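PDB 4Q3M: MGS-M4 from Unidentified, which probably catalyses the NAD(P)H-dependent reduction of carbonyl compounds, as other aldo-keto reductases do, although its natural substrate is unknown. Local coordinates for residues E52-G55 with R56-D60; S61-R65 with E66-V70; F246-E250 with E251-S255. All coordinates share one frame; numbering follows the deposited sequence.

Contact 1 (E52-G55 with R56-D60); sequences EEVG and RAIKD
The backbone oxygen of Glu-52 is gripped twice by Arg-56. Arg-56 N reaches Glu-52 O at 3.2 Å in the ordinary i to i+4 helix bond. The guanidinium of the same residue returns to this acceptor, and Arg-56 NH1 lies 2.9 Å from Glu-52 O. That second bond is weak, because its N-H...O angle is only 126°. Arg-56 CG stands beside its own backbone N, and the chain runs extended from CG to NE. The fourth torsion, 81°, then turns the guanidinium across the end of the chain. NH1 is thereby brought back to the helix, with Glu-52 O near the plane of the group at its edge. Glu-52 CB also lies at the edge of the group, in its plane.

The two side chains run side by side and point the same way. Their charged ends are only loosely paired: Glu-52 OE1 and Arg-56 NH1 form a long salt bridge of 3.7 Å. The carboxylate and guanidinium planes are 53° apart, so the pair is not a flat, two-pronged one.

On the buried side, Val-54 and Ile-58 also lie side by side, with Val-54 CG1 4.1 Å from Ile-58 CD1. Ile-58 N bonds to Val-54 O at 3.2 Å. Ala-57 N bonds to Glu-53 O at 3.2 Å, and the Ala-57 side chain rests on Tyr-28 and Val-31 of helix 26-37. The Glu-53 carboxylate accepts from the backbone N of Asn-25. Lys-59 NZ is bonded to Gly-96 O.

All this lies on helix 51-59, the helix of the beta-alpha-beta unit between strands 41-43 and 69-74. The helix is two-sided. Aliphatic groups face the protein, while an exposed Glu-Arg pair one turn apart adds a modest electrostatic tie, probably weakened further by solvent.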
loop_
_atom_site.group_PDB
_atom_site.type_symbol
_atom_site.label_atom_id
_atom_site.label_comp_id
_atom_site.label_asym_id
_atom_site.label_seq_id
_atom_site.Cartn_x
_atom_site.Cartn_y
_atom_site.Cartn_z
ATOM N N GLU A 52 15.553 -11.153 -24.601
ATOM C CA GLU A 52 16.332 -11.826 -25.628
ATOM C C GLU A 52 16.215 -13.344 -25.512
ATOM O O GLU A 52 15.924 -14.029 -26.494
ATOM C CB GLU A 52 17.798 -11.400 -25.542
ATOM C CG GLU A 52 18.044 -9.946 -25.906
ATOM C CD GLU A 52 19.519 -9.623 -26.036
ATOM O OE1 GLU A 52 20.268 -10.465 -26.574
ATOM O OE2 GLU A 52 19.929 -8.526 -25.602
ATOM N N GLU A 53 16.437 -13.863 -24.308
ATOM C CA GLU A 53 16.388 -15.303 -24.070
ATOM C C GLU A 53 14.966 -15.847 -24.152
ATOM O O GLU A 53 14.750 -16.970 -24.606
ATOM C CB GLU A 53 16.997 -15.641 -22.709
ATOM C CG GLU A 53 18.484 -15.348 -22.605
ATOM C CD GLU A 53 19.082 -15.827 -21.297
ATOM O OE1 GLU A 53 18.331 -16.384 -20.468
ATOM O OE2 GLU A 53 20.301 -15.646 -21.099
ATOM N N VAL A 54 14.000 -15.050 -23.705
ATOM C CA VAL A 54 12.596 -15.442 -23.772
ATOM C C VAL A 54 12.134 -15.531 -25.223
ATOM O O VAL A 54 11.489 -16.502 -25.620
ATOM C CB VAL A 54 11.693 -14.454 -23.002
ATOM C CG1 VAL A 54 10.227 -14.698 -23.331
ATOM C CG2 VAL A 54 11.935 -14.569 -21.505
ATOM N N GLY A 55 12.482 -14.520 -26.011
ATOM C CA GLY A 55 12.072 -14.452 -27.402
ATOM C C GLY A 55 12.620 -15.569 -28.270
ATOM O O GLY A 55 11.943 -16.040 -29.183
ATOM N N ARG A 56 13.848 -15.993 -27.989
ATOM C CA ARG A 56 14.482 -17.051 -28.770
ATOM C C ARG A 56 13.974 -18.429 -28.361
ATOM O O ARG A 56 13.954 -19.356 -29.171
ATOM C CB ARG A 56 16.004 -16.986 -28.626
ATOM C CG ARG A 56 16.630 -15.790 -29.320
ATOM C CD ARG A 56 18.143 -15.799 -29.193
ATOM N NE ARG A 56 18.744 -14.619 -29.809
ATOM C CZ ARG A 56 18.818 -13.431 -29.221
ATOM N NH1 ARG A 56 18.329 -13.269 -28.001
ATOM N NH2 ARG A 56 19.379 -12.407 -29.848
ATOM N N ALA A 57 13.564 -18.559 -27.104
ATOM C CA ALA A 57 12.991 -19.808 -26.617
ATOM C C ALA A 57 11.634 -20.054 -27.266
ATOM O O ALA A 57 11.221 -21.197 -27.459
ATOM C CB ALA A 57 12.863 -19.782 -25.104
ATOM N N ILE A 58 10.947 -18.965 -27.601
ATOM C CA ILE A 58 9.648 -19.041 -28.256
ATOM C C ILE A 58 9.796 -19.480 -29.712
ATOM O O ILE A 58 8.991 -20.265 -30.216
ATOM C CB ILE A 58 8.913 -17.686 -28.185
ATOM C CG1 ILE A 58 8.615 -17.326 -26.729
ATOM C CG2 ILE A 58 7.623 -17.725 -28.989
ATOM C CD1 ILE A 58 7.956 -15.978 -26.551
ATOM N N LYS A 59 10.832 -18.984 -30.379
ATOM C CA LYS A 59 11.100 -19.357 -31.765
ATOM C C LYS A 59 11.428 -20.840 -31.908
ATOM O O LYS A 59 10.846 -21.538 -32.740
ATOM C CB LYS A 59 12.254 -18.528 -32.338
ATOM C CG LYS A 59 11.885 -17.109 -32.737
ATOM C CD LYS A 59 12.927 -16.531 -33.685
ATOM C CE LYS A 59 12.676 -15.058 -33.961
ATOM N NZ LYS A 59 11.302 -14.814 -34.480
ATOM N N ASP A 60 12.359 -21.318 -31.089
ATOM C CA ASP A 60 12.881 -22.674 -31.219
ATOM C C ASP A 60 11.931 -23.744 -30.682
ATOM O O ASP A 60 12.235 -24.936 -30.741
ATOM C CB ASP A 60 14.230 -22.784 -30.502
ATOM C CG ASP A 60 15.301 -21.919 -31.136
ATOM O OD1 ASP A 60 15.161 -21.569 -32.327
ATOM O OD2 ASP A 60 16.285 -21.588 -30.441
#

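Contact 2 (S61-R65 with E66-V70); sequences SNIPR and EEIFV
Apolar contact joins Ile-63 to Ile-68, whose side chains cross at about a right angle. Ile-63 CG2 lies 3.8 Å from Ile-68 CD1. Ile-68 CG1 stands beside its backbone N (chi1 -57°), and the extended branch carries CD1 to the Ile-63 methyl. Pro-64 packs on the aliphatic part of Glu-67, with Pro-64 CB 3.6 Å from Glu-67 CG.

Two backbone hydrogen bonds close the turn. Glu-67 N meets Pro-64 O at 3.1 Å, and Ile-68 N meets Arg-65 O at 3.0 Å.

Arg-65 supplies the polar and cationic contacts. Its CG is anti to the backbone N (chi1 165°), and a bend at chi2 (66°) swings the guanidinium back over the chain. Arg-65 NH1 comes 2.6 Å from Ile-68 O, which lies at the edge of the group, near its plane. Val-70 CG2 sits over one face, offset toward the rim. The other amino group, NH2, forms a salt bridge with Asp-101 and a hydrogen bond to Tyr-99 O, and the Tyr-99 ring adds a cation-pi contact. Asp-101 also accepts from Val-70 N, so one carboxylate ties the arginine to the strand.

This is a 3-10 turn in an alpha-to-beta connection, leading from helix 51-59 into strand 69-74 of the TIM barrel.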
loop_
_atom_site.group_PDB
_atom_site.type_symbol
_atom_site.label_atom_id
_atom_site.label_comp_id
_atom_site.label_asym_id
_atom_site.label_seq_id
_atom_site.Cartn_x
_atom_site.Cartn_y
_atom_site.Cartn_z
ATOM N N SER A 61 10.782 -23.323 -30.164
ATOM C CA SER A 61 9.835 -24.252 -29.552
ATOM C C SER A 61 8.973 -24.975 -30.584
ATOM O O SER A 61 8.254 -25.917 -30.246
ATOM C CB SER A 61 8.935 -23.515 -28.559
ATOM O OG SER A 61 8.070 -22.615 -29.230
ATOM N N ASN A 62 9.047 -24.525 -31.835
ATOM C CA ASN A 62 8.221 -25.049 -32.923
ATOM C C ASN A 62 6.726 -24.929 -32.631
ATOM O O ASN A 62 5.919 -25.709 -33.137
ATOM C CB ASN A 62 8.577 -26.509 -33.222
ATOM C CG ASN A 62 10.016 -26.681 -33.661
ATOM O OD1 ASN A 62 10.676 -25.721 -34.058
ATOM N ND2 ASN A 62 10.512 -27.912 -33.597
ATOM N N ILE A 63 6.368 -23.947 -31.810
ATOM C CA ILE A 63 4.971 -23.668 -31.499
ATOM C C ILE A 63 4.559 -22.347 -32.137
ATOM O O ILE A 63 5.222 -21.329 -31.932
ATOM C CB ILE A 63 4.727 -23.611 -29.976
ATOM C CG1 ILE A 63 5.032 -24.967 -29.336
ATOM C CG2 ILE A 63 3.295 -23.192 -29.675
ATOM C CD1 ILE A 63 4.752 -25.017 -27.850
ATOM N N PRO A 64 3.469 -22.366 -32.925
ATOM C CA PRO A 64 2.955 -21.192 -33.640
ATOM C C PRO A 64 2.839 -19.950 -32.756
ATOM O O PRO A 64 2.316 -20.026 -31.644
ATOM C CB PRO A 64 1.577 -21.655 -34.115
ATOM C CG PRO A 64 1.734 -23.120 -34.297
ATOM C CD PRO A 64 2.667 -23.571 -33.205
ATOM N N ARG A 65 3.335 -18.826 -33.265
ATOM C CA ARG A 65 3.396 -17.570 -32.522
ATOM C C ARG A 65 2.047 -17.125 -31.962
ATOM O O ARG A 65 1.956 -16.717 -30.804
ATOM C CB ARG A 65 3.970 -16.470 -33.421
ATOM C CG ARG A 65 3.760 -15.055 -32.906
ATOM C CD ARG A 65 4.528 -14.804 -31.621
ATOM N NE ARG A 65 4.218 -13.494 -31.055
ATOM C CZ ARG A 65 3.241 -13.270 -30.183
ATOM N NH1 ARG A 65 2.473 -14.271 -29.774
ATOM N NH2 ARG A 65 3.030 -12.045 -29.721
ATOM N N GLU A 66 1.002 -17.215 -32.778
ATOM C CA GLU A 66 -0.313 -16.709 -32.392
ATOM C C GLU A 66 -0.989 -17.541 -31.303
ATOM O O GLU A 66 -2.059 -17.178 -30.817
ATOM C CB GLU A 66 -1.231 -16.628 -33.613
ATOM C CG GLU A 66 -1.110 -15.328 -34.387
ATOM C CD GLU A 66 -2.315 -15.060 -35.265
ATOM O OE1 GLU A 66 -2.947 -16.033 -35.726
ATOM O OE2 GLU A 66 -2.635 -13.872 -35.488
ATOM N N GLU A 67 -0.370 -18.651 -30.923
ATOM C CA GLU A 67 -0.923 -19.497 -29.874
ATOM C C GLU A 67 -0.169 -19.302 -28.562
ATOM O O GLU A 67 -0.424 -19.996 -27.579
ATOM C CB GLU A 67 -0.893 -20.966 -30.300
ATOM C CG GLU A 67 -1.106 -21.165 -31.793
ATOM C CD GLU A 67 -1.418 -22.604 -32.159
ATOM O OE1 GLU A 67 -1.124 -23.505 -31.346
ATOM O OE2 GLU A 67 -1.956 -22.832 -33.264
ATOM N N ILE A 68 0.755 -18.347 -28.556
ATOM C CA ILE A 68 1.512 -18.017 -27.353
ATOM C C ILE A 68 1.299 -16.560 -26.948
ATOM O O ILE A 68 1.559 -15.643 -27.727
ATOM C CB ILE A 68 3.018 -18.272 -27.541
ATOM C CG1 ILE A 68 3.270 -19.726 -27.940
ATOM C CG2 ILE A 68 3.780 -17.925 -26.270
ATOM C CD1 ILE A 68 4.732 -20.059 -28.139
ATOM N N PHE A 69 0.826 -16.360 -25.723
ATOM C CA PHE A 69 0.576 -15.025 -25.193
ATOM C C PHE A 69 1.849 -14.448 -24.584
ATOM O O PHE A 69 2.363 -14.971 -23.596
ATOM C CB PHE A 69 -0.543 -15.071 -24.149
ATOM C CG PHE A 69 -1.157 -13.732 -23.846
ATOM C CD1 PHE A 69 -0.547 -12.856 -22.964
ATOM C CD2 PHE A 69 -2.354 -13.358 -24.432
ATOM C CE1 PHE A 69 -1.115 -11.629 -22.681
ATOM C CE2 PHE A 69 -2.927 -12.131 -24.153
ATOM C CZ PHE A 69 -2.306 -11.266 -23.276
ATOM N N VAL A 70 2.356 -13.369 -25.173
ATOM C CA VAL A 70 3.584 -12.748 -24.686
ATOM C C VAL A 70 3.324 -11.368 -24.093
ATOM O O VAL A 70 2.830 -10.469 -24.775
ATOM C CB VAL A 70 4.634 -12.619 -25.804
ATOM C CG1 VAL A 70 5.924 -12.028 -25.250
ATOM C CG2 VAL A 70 4.894 -13.971 -26.445
#

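Contact 3 (F246-E250 with E251-S255); sequences FTLDE and EDMKS
Asp-249 lays its carboxylate obliquely across that of Asp-252, the two planes 24° apart. Asp-249 CG takes the crowded position between its backbone N and carbonyl carbon (chi1 55°). This folds OD1 back over the first helical turn, where it accepts from Asp-252 N at 2.8 Å. The N-H meets OD1 nearly along its C-O axis.

Asp-249 OD1 also lies 3.0 Å from Asp-252 OD2, two acceptors with no bond between them. Lys-207 forms salt bridges with both carboxylates, and His-208 NE2 is hydrogen-bonded to Asp-252 OD2. These partners, with the N-terminal end of the helix, probably offset the repulsion.

The backbone bonds follow the usual spacing. Met-253 N reaches Asp-249 O at 3.1 Å, and Lys-254 N reaches Glu-250 O at 3.0 Å. On the apolar side, Met-253 bends at chi2 and chi3, and its SD lies 4.2 Å from Leu-248 CB. Met-253 also touches Trp-219 of helix 212-222, while Leu-248 rests on Ile-204 of helix 199-207.

Asp-249 is a classical aspartate N-cap, starting helix 250-257 after the loop that follows helix 234-241.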
loop_
_atom_site.group_PDB
_atom_site.type_symbol
_atom_site.label_atom_id
_atom_site.label_comp_id
_atom_site.label_asym_id
_atom_site.label_seq_id
_atom_site.Cartn_x
_atom_site.Cartn_y
_atom_site.Cartn_z
ATOM N N PHE A 246 -8.665 -30.249 -10.873
ATOM C CA PHE A 246 -9.430 -30.229 -9.632
ATOM C C PHE A 246 -10.064 -28.862 -9.399
ATOM O O PHE A 246 -9.807 -27.912 -10.140
ATOM C CB PHE A 246 -8.544 -30.613 -8.444
ATOM C CG PHE A 246 -7.705 -29.483 -7.918
ATOM C CD1 PHE A 246 -7.966 -28.932 -6.675
ATOM C CD2 PHE A 246 -6.656 -28.972 -8.665
ATOM C CE1 PHE A 246 -7.196 -27.894 -6.184
ATOM C CE2 PHE A 246 -5.883 -27.934 -8.181
ATOM C CZ PHE A 246 -6.153 -27.396 -6.938
ATOM N N THR A 247 -10.890 -28.770 -8.362
ATOM C CA THR A 247 -11.613 -27.542 -8.060
ATOM C C THR A 247 -11.622 -27.257 -6.561
ATOM O O THR A 247 -11.309 -28.131 -5.753
ATOM C CB THR A 247 -13.066 -27.610 -8.568
ATOM O OG1 THR A 247 -13.758 -26.407 -8.211
ATOM C CG2 THR A 247 -13.787 -28.802 -7.960
ATOM N N LEU A 248 -11.981 -26.031 -6.198
ATOM C CA LEU A 248 -12.083 -25.643 -4.796
ATOM C C LEU A 248 -13.523 -25.281 -4.447
ATOM O O LEU A 248 -14.119 -24.410 -5.080
ATOM C CB LEU A 248 -11.151 -24.468 -4.491
ATOM C CG LEU A 248 -9.653 -24.729 -4.664
ATOM C CD1 LEU A 248 -8.856 -23.457 -4.427
ATOM C CD2 LEU A 248 -9.191 -25.836 -3.729
ATOM N N ASP A 249 -14.079 -25.949 -3.441
ATOM C CA ASP A 249 -15.467 -25.716 -3.058
ATOM C C ASP A 249 -15.617 -24.457 -2.211
ATOM O O ASP A 249 -14.634 -23.779 -1.907
ATOM C CB ASP A 249 -16.039 -26.931 -2.316
ATOM C CG ASP A 249 -15.201 -27.344 -1.117
ATOM O OD1 ASP A 249 -14.697 -26.464 -0.387
ATOM O OD2 ASP A 249 -15.053 -28.564 -0.898
ATOM N N GLU A 250 -16.855 -24.159 -1.829
ATOM C CA GLU A 250 -17.175 -22.939 -1.097
ATOM C C GLU A 250 -16.454 -22.844 0.246
ATOM O O GLU A 250 -15.920 -21.791 0.594
ATOM C CB GLU A 250 -18.687 -22.838 -0.879
ATOM C CG GLU A 250 -19.103 -21.753 0.101
ATOM C CD GLU A 250 -20.608 -21.609 0.207
ATOM O OE1 GLU A 250 -21.330 -22.516 -0.261
ATOM O OE2 GLU A 250 -21.071 -20.589 0.760
ATOM N N GLU A 251 -16.434 -23.944 0.995
ATOM C CA GLU A 251 -15.829 -23.932 2.324
ATOM C C GLU A 251 -14.312 -23.786 2.230
ATOM O O GLU A 251 -13.682 -23.251 3.141
ATOM C CB GLU A 251 -16.201 -25.197 3.107
ATOM C CG GLU A 251 -15.199 -26.336 3.005
ATOM C CD GLU A 251 -15.458 -27.429 4.024
ATOM O OE1 GLU A 251 -14.500 -28.143 4.387
ATOM O OE2 GLU A 251 -16.619 -27.571 4.462
ATOM N N ASP A 252 -13.733 -24.253 1.128
ATOM C CA ASP A 252 -12.309 -24.058 0.881
ATOM C C ASP A 252 -12.019 -22.579 0.674
ATOM O O ASP A 252 -11.118 -22.019 1.297
ATOM C CB ASP A 252 -11.842 -24.857 -0.339
ATOM C CG ASP A 252 -11.678 -26.335 -0.043
ATOM O OD1 ASP A 252 -11.418 -26.686 1.128
ATOM O OD2 ASP A 252 -11.801 -27.146 -0.984
ATOM N N MET A 253 -12.801 -21.956 -0.202
ATOM C CA MET A 253 -12.636 -20.546 -0.533
ATOM C C MET A 253 -12.804 -19.651 0.690
ATOM O O MET A 253 -12.082 -18.667 0.853
ATOM C CB MET A 253 -13.633 -20.139 -1.618
ATOM C CG MET A 253 -13.411 -20.840 -2.947
ATOM S SD MET A 253 -11.819 -20.418 -3.675
ATOM C CE MET A 253 -12.056 -18.672 -3.999
ATOM N N LYS A 254 -13.758 -20.000 1.548
ATOM C CA LYS A 254 -14.004 -19.227 2.758
ATOM C C LYS A 254 -12.918 -19.491 3.796
ATOM O O LYS A 254 -12.679 -18.668 4.680
ATOM C CB LYS A 254 -15.384 -19.554 3.333
ATOM C CG LYS A 254 -16.211 -18.324 3.671
ATOM C CD LYS A 254 -16.290 -17.377 2.482
ATOM C CE LYS A 254 -17.144 -16.158 2.793
ATOM N NZ LYS A 254 -16.733 -14.974 1.987
ATOM N N SER A 255 -12.264 -20.642 3.681
ATOM C CA SER A 255 -11.157 -20.987 4.566
ATOM C C SER A 255 -9.884 -20.268 4.128
ATOM O O SER A 255 -9.069 -19.866 4.957
ATOM C CB SER A 255 -10.936 -22.500 4.589
ATOM O OG SER A 255 -10.052 -22.872 5.631
#

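How the contacts relate
The three contacts follow one another along the chain. Contacts 1 and 2 belong to the TIM barrel, in the beta-alpha-beta unit of strand 41-43, helix 51-59 and strand 69-74. Their centres are about 10 Å apart, and they touch: Ile-58 CD1 packs on Val-70 CG2 at 3.7 Å. Together they join an outer helix to the barrel strand that follows it. Contact 3 is remote, its centre about 38 Å from that of contact 1 and 33 Å from that of contact 2, and it touches neither. It begins helix 250-257, which comes after helix 234-241, itself after the last strand, 226-227. That region packs on helices 199-207 and 212-222, across the chain's centre from contact 1.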